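Local structure of 6-aminohexanoate-cyclic-dimer hydrolase (Arthrobacter sp., 3A2Q) at residues 219-227 / 245-253; 428-438 / 450-460. The protein hydrolyses one amide bond of the cyclic dimer of 6-aminohexanoic acid, a by-product of nylon-6 manufacture, opening the ring to the linear dimer. The protein carries 1 engineered substitution. All blocks are in the same frame, centred on the assembly; numbering follows the deposited sequence.

Contact 1: residues 219-227 / 245-253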
loop_
_atom_site.group_PDB
_atom_site.type_symbol
_atom_site.label_atom_id
_atom_site.label_comp_id
_atom_site.label_asym_id
_atom_site.label_seq_id
_atom_site.Cartn_x
_atom_site.Cartn_y
_atom_site.Cartn_z
ATOM N N VAL A 219 -7.340 -6.892 -11.494
ATOM C CA VAL A 219 -6.359 -6.058 -12.168
ATOM C C VAL A 219 -7.040 -4.923 -12.933
ATOM O O VAL A 219 -6.488 -3.824 -13.051
ATOM C CB VAL A 219 -5.484 -6.897 -13.126
ATOM C CG1 VAL A 219 -4.474 -6.002 -13.841
ATOM C CG2 VAL A 219 -4.750 -7.978 -12.335
ATOM N N ARG A 220 -8.250 -5.165 -13.431
ATOM C CA ARG A 220 -8.937 -4.119 -14.174
ATOM C C ARG A 220 -9.327 -2.967 -13.255
ATOM O O ARG A 220 -9.342 -1.809 -13.673
ATOM C CB ARG A 220 -10.162 -4.680 -14.906
ATOM C CG ARG A 220 -11.313 -5.130 -14.022
ATOM C CD ARG A 220 -12.446 -5.674 -14.885
ATOM N NE ARG A 220 -13.648 -5.971 -14.113
ATOM C CZ ARG A 220 -14.791 -6.397 -14.648
ATOM N NH1 ARG A 220 -14.885 -6.577 -15.959
ATOM N NH2 ARG A 220 -15.843 -6.630 -13.873
ATOM N N ASP A 221 -9.633 -3.280 -11.999
ATOM C CA ASP A 221 -9.994 -2.246 -11.033
ATOM C C ASP A 221 -8.799 -1.321 -10.787
ATOM O O ASP A 221 -8.964 -0.113 -10.641
ATOM C CB ASP A 221 -10.427 -2.874 -9.708
ATOM C CG ASP A 221 -11.931 -3.089 -9.620
ATOM O OD1 ASP A 221 -12.631 -2.938 -10.644
ATOM O OD2 ASP A 221 -12.412 -3.420 -8.516
ATOM N N ILE A 222 -7.599 -1.893 -10.732
ATOM C CA ILE A 222 -6.393 -1.097 -10.512
ATOM C C ILE A 222 -6.168 -0.173 -11.706
ATOM O O ILE A 222 -5.892 1.014 -11.544
ATOM C CB ILE A 222 -5.150 -2.004 -10.309
ATOM C CG1 ILE A 222 -5.294 -2.792 -9.001
ATOM C CG2 ILE A 222 -3.876 -1.166 -10.276
ATOM C CD1 ILE A 222 -5.328 -1.917 -7.755
ATOM N N ALA A 223 -6.296 -0.720 -12.907
ATOM C CA ALA A 223 -6.111 0.071 -14.118
ATOM C C ALA A 223 -7.083 1.252 -14.152
ATOM O O ALA A 223 -6.696 2.374 -14.466
ATOM C CB ALA A 223 -6.304 -0.805 -15.347
ATOM N N ALA A 224 -8.343 0.999 -13.816
ATOM C CA ALA A 224 -9.349 2.055 -13.809
ATOM C C ALA A 224 -9.048 3.122 -12.755
ATOM O O ALA A 224 -9.241 4.317 -12.992
ATOM C CB ALA A 224 -10.735 1.457 -13.576
ATOM N N LEU A 225 -8.577 2.691 -11.592
ATOM C CA LEU A 225 -8.240 3.618 -10.515
ATOM C C LEU A 225 -7.102 4.552 -10.922
ATOM O O LEU A 225 -7.111 5.736 -10.591
ATOM C CB LEU A 225 -7.842 2.837 -9.264
ATOM C CG LEU A 225 -9.006 2.114 -8.587
ATOM C CD1 LEU A 225 -8.484 1.099 -7.586
ATOM C CD2 LEU A 225 -9.908 3.142 -7.919
ATOM N N LEU A 226 -6.117 4.007 -11.628
ATOM C CA LEU A 226 -4.984 4.804 -12.089
ATOM C C LEU A 226 -5.466 5.905 -13.024
ATOM O O LEU A 226 -4.972 7.028 -12.973
ATOM C CB LEU A 226 -3.974 3.927 -12.824
ATOM C CG LEU A 226 -3.002 3.144 -11.946
ATOM C CD1 LEU A 226 -2.169 2.207 -12.799
ATOM C CD2 LEU A 226 -2.121 4.128 -11.190
ATOM N N ASP A 227 -6.428 5.580 -13.881
ATOM C CA ASP A 227 -6.955 6.567 -14.815
ATOM C C ASP A 227 -7.672 7.677 -14.066
ATOM O O ASP A 227 -7.791 8.799 -14.559
ATOM C CB ASP A 227 -7.923 5.913 -15.803
ATOM C CG ASP A 227 -7.235 4.938 -16.737
ATOM O OD1 ASP A 227 -6.027 5.122 -17.008
ATOM O OD2 ASP A 227 -7.904 3.998 -17.213
ATOM N N ARG A 245 -2.223 5.706 -23.802
ATOM C CA ARG A 245 -3.623 5.309 -23.739
ATOM C C ARG A 245 -4.044 5.118 -22.283
ATOM O O ARG A 245 -3.203 4.890 -21.417
ATOM C CB ARG A 245 -3.780 3.982 -24.477
ATOM C CG ARG A 245 -5.052 3.820 -25.268
ATOM C CD ARG A 245 -5.190 2.371 -25.714
ATOM N NE ARG A 245 -3.917 1.789 -26.143
ATOM C CZ ARG A 245 -3.229 2.174 -27.215
ATOM N NH1 ARG A 245 -3.685 3.152 -27.987
ATOM N NH2 ARG A 245 -2.084 1.576 -27.517
ATOM N N PRO A 246 -5.351 5.224 -21.990
ATOM C CA PRO A 246 -5.773 5.032 -20.598
ATOM C C PRO A 246 -5.467 3.588 -20.209
ATOM O O PRO A 246 -5.540 2.688 -21.045
ATOM C CB PRO A 246 -7.271 5.324 -20.642
ATOM C CG PRO A 246 -7.406 6.265 -21.814
ATOM C CD PRO A 246 -6.479 5.661 -22.829
ATOM N N TYR A 247 -5.119 3.362 -18.948
ATOM C CA TYR A 247 -4.786 2.016 -18.502
ATOM C C TYR A 247 -5.917 1.003 -18.642
ATOM O O TYR A 247 -5.669 -0.167 -18.919
ATOM C CB TYR A 247 -4.287 2.066 -17.060
ATOM C CG TYR A 247 -2.967 2.783 -16.949
ATOM C CD1 TYR A 247 -1.803 2.215 -17.464
ATOM C CD2 TYR A 247 -2.886 4.050 -16.378
ATOM C CE1 TYR A 247 -0.584 2.894 -17.416
ATOM C CE2 TYR A 247 -1.676 4.738 -16.326
ATOM C CZ TYR A 247 -0.530 4.151 -16.847
ATOM O OH TYR A 247 0.671 4.815 -16.793
ATOM N N ALA A 248 -7.155 1.444 -18.458
ATOM C CA ALA A 248 -8.290 0.534 -18.582
ATOM C C ALA A 248 -8.371 -0.042 -19.997
ATOM O O ALA A 248 -8.959 -1.100 -20.211
ATOM C CB ALA A 248 -9.582 1.255 -18.235
ATOM N N GLN A 249 -7.771 0.658 -20.954
ATOM C CA GLN A 249 -7.770 0.220 -22.346
ATOM C C GLN A 249 -6.565 -0.648 -22.707
ATOM O O GLN A 249 -6.698 -1.642 -23.420
ATOM C CB GLN A 249 -7.797 1.433 -23.281
ATOM C CG GLN A 249 -9.092 2.227 -23.273
ATOM C CD GLN A 249 -9.032 3.440 -24.189
ATOM O OE1 GLN A 249 -8.596 3.345 -25.340
ATOM N NE2 GLN A 249 -9.477 4.587 -23.684
ATOM N N GLY A 250 -5.391 -0.265 -22.217
ATOM C CA GLY A 250 -4.179 -1.003 -22.529
ATOM C C GLY A 250 -3.988 -2.336 -21.830
ATOM O O GLY A 250 -3.223 -3.182 -22.297
ATOM N N ILE A 251 -4.684 -2.527 -20.714
ATOM C CA ILE A 251 -4.575 -3.758 -19.936
ATOM C C ILE A 251 -4.816 -5.035 -20.747
ATOM O O ILE A 251 -4.275 -6.096 -20.421
ATOM C CB ILE A 251 -5.551 -3.722 -18.732
ATOM C CG1 ILE A 251 -5.477 -5.030 -17.949
ATOM C CG2 ILE A 251 -6.967 -3.461 -19.220
ATOM C CD1 ILE A 251 -6.431 -5.088 -16.778
ATOM N N SER A 252 -5.608 -4.938 -21.811
ATOM C CA SER A 252 -5.907 -6.109 -22.632
ATOM C C SER A 252 -4.970 -6.306 -23.821
ATOM O O SER A 252 -5.081 -7.293 -24.550
ATOM C CB SER A 252 -7.356 -6.046 -23.123
ATOM O OG SER A 252 -7.630 -4.811 -23.758
ATOM N N GLU A 253 -4.048 -5.373 -24.018
ATOM C CA GLU A 253 -3.108 -5.476 -25.125
ATOM C C GLU A 253 -2.058 -6.547 -24.851
ATOM O O GLU A 253 -1.636 -6.742 -23.708
ATOM C CB GLU A 253 -2.436 -4.123 -25.365
ATOM C CG GLU A 253 -3.364 -3.091 -25.982
ATOM C CD GLU A 253 -2.767 -1.698 -25.993
ATOM O OE1 GLU A 253 -1.610 -1.545 -26.440
ATOM O OE2 GLU A 253 -3.459 -0.754 -25.559
#

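Contact 2: residues 428-438 / 450-460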
loop_
_atom_site.group_PDB
_atom_site.type_symbol
_atom_site.label_atom_id
_atom_site.label_comp_id
_atom_site.label_asym_id
_atom_site.label_seq_id
_atom_site.Cartn_x
_atom_site.Cartn_y
_atom_site.Cartn_z
ATOM N N PHE A 428 12.205 -0.999 -4.191
ATOM C CA PHE A 428 11.468 -0.321 -5.246
ATOM C C PHE A 428 10.850 1.005 -4.842
ATOM O O PHE A 428 10.388 1.763 -5.696
ATOM C CB PHE A 428 10.466 -1.313 -5.832
ATOM C CG PHE A 428 11.122 -2.603 -6.215
ATOM C CD1 PHE A 428 12.067 -2.625 -7.244
ATOM C CD2 PHE A 428 10.960 -3.743 -5.434
ATOM C CE1 PHE A 428 12.847 -3.752 -7.479
ATOM C CE2 PHE A 428 11.738 -4.879 -5.662
ATOM C CZ PHE A 428 12.686 -4.882 -6.686
ATOM N N ASN A 429 10.844 1.290 -3.542
ATOM C CA ASN A 429 10.376 2.589 -3.080
ATOM C C ASN A 429 11.562 3.494 -3.385
ATOM O O ASN A 429 11.398 4.653 -3.742
ATOM C CB ASN A 429 10.140 2.618 -1.566
ATOM C CG ASN A 429 8.905 1.873 -1.162
ATOM O OD1 ASN A 429 8.962 0.688 -0.841
ATOM N ND2 ASN A 429 7.766 2.558 -1.190
ATOM N N VAL A 430 12.769 2.952 -3.236
ATOM C CA VAL A 430 13.965 3.741 -3.514
ATOM C C VAL A 430 14.147 3.990 -5.009
ATOM O O VAL A 430 14.478 5.099 -5.408
ATOM C CB VAL A 430 15.234 3.076 -2.948
ATOM C CG1 VAL A 430 16.470 3.864 -3.370
ATOM C CG2 VAL A 430 15.145 3.023 -1.429
ATOM N N SER A 431 13.921 2.973 -5.840
ATOM C CA SER A 431 14.080 3.151 -7.281
ATOM C C SER A 431 12.888 3.875 -7.900
ATOM O O SER A 431 13.019 4.502 -8.950
ATOM C CB SER A 431 14.263 1.799 -7.983
ATOM O OG SER A 431 13.052 1.072 -7.985
ATOM N N GLY A 432 11.724 3.775 -7.260
ATOM C CA GLY A 432 10.537 4.437 -7.775
ATOM C C GLY A 432 9.809 3.655 -8.859
ATOM O O GLY A 432 8.863 4.163 -9.460
ATOM N N GLN A 433 10.238 2.421 -9.112
ATOM C CA GLN A 433 9.604 1.598 -10.138
ATOM C C GLN A 433 8.244 1.071 -9.723
ATOM O O GLN A 433 8.001 0.808 -8.548
ATOM C CB GLN A 433 10.501 0.420 -10.497
ATOM C CG GLN A 433 11.789 0.827 -11.160
ATOM C CD GLN A 433 12.827 -0.266 -11.090
ATOM O OE1 GLN A 433 13.306 -0.609 -10.012
ATOM N NE2 GLN A 433 13.179 -0.822 -12.236
ATOM N N PRO A 434 7.335 0.903 -10.694
ATOM C CA PRO A 434 5.994 0.401 -10.394
ATOM C C PRO A 434 6.106 -1.065 -9.971
ATOM O O PRO A 434 6.811 -1.856 -10.604
ATOM C CB PRO A 434 5.250 0.592 -11.715
ATOM C CG PRO A 434 6.334 0.389 -12.734
ATOM C CD PRO A 434 7.515 1.124 -12.142
ATOM N N ALA A 435 5.416 -1.425 -8.895
ATOM C CA ALA A 435 5.480 -2.790 -8.384
ATOM C C ALA A 435 4.123 -3.186 -7.848
ATOM O O ALA A 435 3.516 -2.455 -7.062
ATOM C CB ALA A 435 6.530 -2.888 -7.275
ATOM N N ILE A 436 3.651 -4.354 -8.259
ATOM C CA ILE A 436 2.339 -4.808 -7.838
ATOM C C ILE A 436 2.396 -6.166 -7.149
ATOM O O ILE A 436 3.205 -7.025 -7.508
ATOM C CB ILE A 436 1.389 -4.882 -9.069
ATOM C CG1 ILE A 436 -0.062 -5.075 -8.629
ATOM C CG2 ILE A 436 1.819 -6.024 -9.988
ATOM C CD1 ILE A 436 -1.053 -4.876 -9.760
ATOM N N SER A 437 1.560 -6.341 -6.130
ATOM C CA SER A 437 1.486 -7.621 -5.430
ATOM C C SER A 437 0.171 -8.266 -5.857
ATOM O O SER A 437 -0.882 -7.639 -5.755
ATOM C CB SER A 437 1.479 -7.422 -3.913
ATOM O OG SER A 437 1.434 -8.677 -3.254
ATOM N N LEU A 438 0.243 -9.503 -6.345
ATOM C CA LEU A 438 -0.935 -10.247 -6.785
ATOM C C LEU A 438 -1.155 -11.396 -5.804
ATOM O O LEU A 438 -0.207 -12.086 -5.438
ATOM C CB LEU A 438 -0.709 -10.808 -8.194
ATOM C CG LEU A 438 -0.379 -9.772 -9.274
ATOM C CD1 LEU A 438 -0.151 -10.480 -10.613
ATOM C CD2 LEU A 438 -1.516 -8.772 -9.384
ATOM N N GLY A 450 1.538 -13.205 -1.332
ATOM C CA GLY A 450 1.544 -12.438 -2.563
ATOM C C GLY A 450 2.768 -12.656 -3.435
ATOM O O GLY A 450 3.843 -13.023 -2.951
ATOM N N VAL A 451 2.589 -12.463 -4.739
ATOM C CA VAL A 451 3.686 -12.572 -5.692
ATOM C C VAL A 451 3.855 -11.158 -6.254
ATOM O O VAL A 451 2.876 -10.518 -6.661
ATOM C CB VAL A 451 3.364 -13.574 -6.822
ATOM C CG1 VAL A 451 4.474 -13.561 -7.860
ATOM C CG2 VAL A 451 3.228 -14.977 -6.234
ATOM N N GLN A 452 5.090 -10.669 -6.247
ATOM C CA GLN A 452 5.382 -9.312 -6.698
ATOM C C GLN A 452 5.971 -9.260 -8.104
ATOM O O GLN A 452 6.801 -10.091 -8.476
ATOM C CB GLN A 452 6.349 -8.634 -5.712
ATOM C CG GLN A 452 6.500 -7.123 -5.922
ATOM C CD GLN A 452 7.420 -6.437 -4.915
ATOM O OE1 GLN A 452 7.390 -5.215 -4.778
ATOM N NE2 GLN A 452 8.247 -7.218 -4.218
ATOM N N ILE A 453 5.535 -8.271 -8.873
ATOM C CA ILE A 453 6.032 -8.075 -10.230
ATOM C C ILE A 453 6.491 -6.620 -10.296
ATOM O O ILE A 453 5.768 -5.723 -9.864
ATOM C CB ILE A 453 4.922 -8.280 -11.289
ATOM C CG1 ILE A 453 4.095 -9.523 -10.962
ATOM C CG2 ILE A 453 5.549 -8.410 -12.666
ATOM C CD1 ILE A 453 4.887 -10.790 -10.894
ATOM N N VAL A 454 7.688 -6.396 -10.832
ATOM C CA VAL A 454 8.251 -5.052 -10.943
ATOM C C VAL A 454 8.628 -4.752 -12.396
ATOM O O VAL A 454 9.352 -5.525 -13.016
ATOM C CB VAL A 454 9.538 -4.916 -10.099
ATOM C CG1 VAL A 454 9.999 -3.462 -10.090
ATOM C CG2 VAL A 454 9.296 -5.428 -8.676
ATOM N N ALA A 455 8.152 -3.626 -12.916
ATOM C CA ALA A 455 8.452 -3.221 -14.287
ATOM C C ALA A 455 9.353 -1.988 -14.285
ATOM O O ALA A 455 9.624 -1.407 -13.234
ATOM C CB ALA A 455 7.162 -2.928 -15.042
ATOM N N ALA A 456 9.823 -1.587 -15.463
ATOM C CA ALA A 456 10.689 -0.419 -15.562
ATOM C C ALA A 456 9.936 0.850 -15.160
ATOM O O ALA A 456 8.709 0.899 -15.218
ATOM C CB ALA A 456 11.231 -0.286 -16.988
ATOM N N TYR A 457 10.686 1.866 -14.744
ATOM C CA TYR A 457 10.123 3.158 -14.336
ATOM C C TYR A 457 9.066 3.630 -15.338
ATOM O O TYR A 457 9.345 3.748 -16.536
ATOM C CB TYR A 457 11.242 4.200 -14.267
ATOM C CG TYR A 457 10.919 5.448 -13.472
ATOM C CD1 TYR A 457 11.141 5.497 -12.097
ATOM C CD2 TYR A 457 10.404 6.582 -14.097
ATOM C CE1 TYR A 457 10.859 6.650 -11.362
ATOM C CE2 TYR A 457 10.116 7.738 -13.374
ATOM C CZ TYR A 457 10.345 7.764 -12.007
ATOM O OH TYR A 457 10.047 8.899 -11.285
ATOM N N GLY A 458 7.858 3.886 -14.845
ATOM C CA GLY A 458 6.780 4.366 -15.691
ATOM C C GLY A 458 6.030 3.359 -16.549
ATOM O O GLY A 458 5.102 3.738 -17.262
ATOM N N ARG A 459 6.389 2.085 -16.472
ATOM C CA ARG A 459 5.728 1.081 -17.301
ATOM C C ARG A 459 4.581 0.284 -16.669
ATOM O O ARG A 459 4.551 -0.948 -16.756
ATOM C CB ARG A 459 6.763 0.106 -17.866
ATOM C CG ARG A 459 7.847 0.750 -18.719
ATOM C CD ARG A 459 7.245 1.650 -19.785
ATOM N NE ARG A 459 6.319 0.951 -20.672
ATOM C CZ ARG A 459 6.687 0.186 -21.694
ATOM N NH1 ARG A 459 7.971 0.006 -21.971
ATOM N NH2 ARG A 459 5.765 -0.388 -22.455
ATOM N N GLU A 460 3.635 0.984 -16.054
ATOM C CA GLU A 460 2.479 0.320 -15.465
ATOM C C GLU A 460 1.696 -0.383 -16.570
ATOM O O GLU A 460 1.016 -1.374 -16.325
ATOM C CB GLU A 460 1.564 1.327 -14.764
ATOM C CG GLU A 460 2.025 1.724 -13.374
ATOM C CD GLU A 460 2.892 2.960 -13.366
ATOM O OE1 GLU A 460 3.790 3.068 -14.223
ATOM O OE2 GLU A 460 2.674 3.820 -12.491
HETATM O O HOH W 1 13.594 1.430 -14.485
#

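Contact 1: residues 219-227 / 245-253
D227, on the last turn of 219-227, receives the first two peptide N-H groups of the short helix that starts at Y247. One carboxylate oxygen serves each donor: OD1 takes Y247 N at 2.8 Å and OD2 takes A248 N at 2.9 Å, both through syn lone pairs. With CG anti to its own carbonyl carbon (chi1 -67°), D227 leans out of its helix far enough to reach across, and two bonds together fix the rotation of the carboxylate. P246 holds the N-cap position, its CB lying close to both oxygens. A negative group at the start of a helix is likely to be stabilised by the N-H dipoles it faces.

Y247 makes one apolar link, I251 the other. The CG of Y247 also lies anti to the carbonyl carbon (chi1 -67°), which brings the CD2 side of the ring against L226, whose CB is 3.7 Å from Y247 CD2 while its CD1 sits over one ring face, toward the rim. The ring plane is only 12° from that of the D227 carboxylate. Next to this pair the small A223 lets the backbones draw close, its CB standing 3.9 Å from Y247 CB. One turn on from Y247, I251 extends a straight chain, CG1 anti to the backbone N, back toward the start of 219-227, and its terminal CD1 reaches V219 CG1 at 3.6 Å and R220 CA at 3.7 Å. The guanidinium of R220 leads elsewhere, to a salt bridge with D9.

Helix 219-229 also lays I222 on strands 185-188 and 211-216. The example is thus one of helix N-terminus recognition by a carboxylate from a neighbouring helix, here joining the short helix 247-250 to helix 219-229, which packs on the central mixed sheet of the amidase fold.

Contact 2: residues 428-438 / 450-460
F428 and V454 meet face-on: V454 CG2 stands 3.8 Å from the centroid of the F428 ring, almost on the ring normal, a CH-pi contact, while V454 CG1 lies beside CD1. Replacing F428 by an alanine would probably leave V454 CG2 without its aromatic cover and open a gap between the helix end and the hairpin.

Q433 shows how one side chain can line a strand end. Its CB rests 3.4 Å from A455 O and also touches V454 CG1. CG, anti to the carbonyl carbon (chi1 -66°), passes 3.7 Å from A455 O and faces Y457 N, and CD continues past the same carbonyl oxygen, which is buried with no hydrogen-bonding partner. At the tip the amide divides its work. OE1 accepts from S431 OG at 2.6 Å, with the donor 16° from the carbonyl plane, and lies in plane at the edge of the F428 ring; NE2 still lies beside A455 O, with A456 CA a little farther off, and gives a weak bond to a water that also accepts from Y457 N. Beyond it, P434 CD and CG lie against A456 O, and its CB against CG and CD of E460, whose carboxylate is held by T190 and R193.

From P434 onward backbone bonds take over, from A455 N to P434 O as far as the paired bonds between L438 and V451. I436 with I453 and L438 with V451 form hydrogen-bonded pairs, A435 with V454 and S437 with Q452 non-hydrogen-bonded ones: an antiparallel beta hairpin, inserted between strands 185-188 and 383-387 in the central sheet of the amidase fold.

Overall arrangement
The centres of contacts 1 and 2 lie about 16 Å apart, and the two meet at E460, the first residue of helix 460-473: Y247 CE1 packs on E460 CB at 3.8 Å, and L226 CD1 approaches E460 CG at 4.3 Å. The same helix serves contact 1 further along, through Q465 to G250 O and E471 to V219 N. Contact 1 lies away from the active site and the ligand pocket. Contact 2 stands nearer: the side chain of Q452 is about 11 Å from that of A174, the engineered position of the probable acyl-ester nucleophile, and that of F428 about 12 Å from bound 6-aminohexanoic acid. N429 also donates to D170, which lines the ligand pocket.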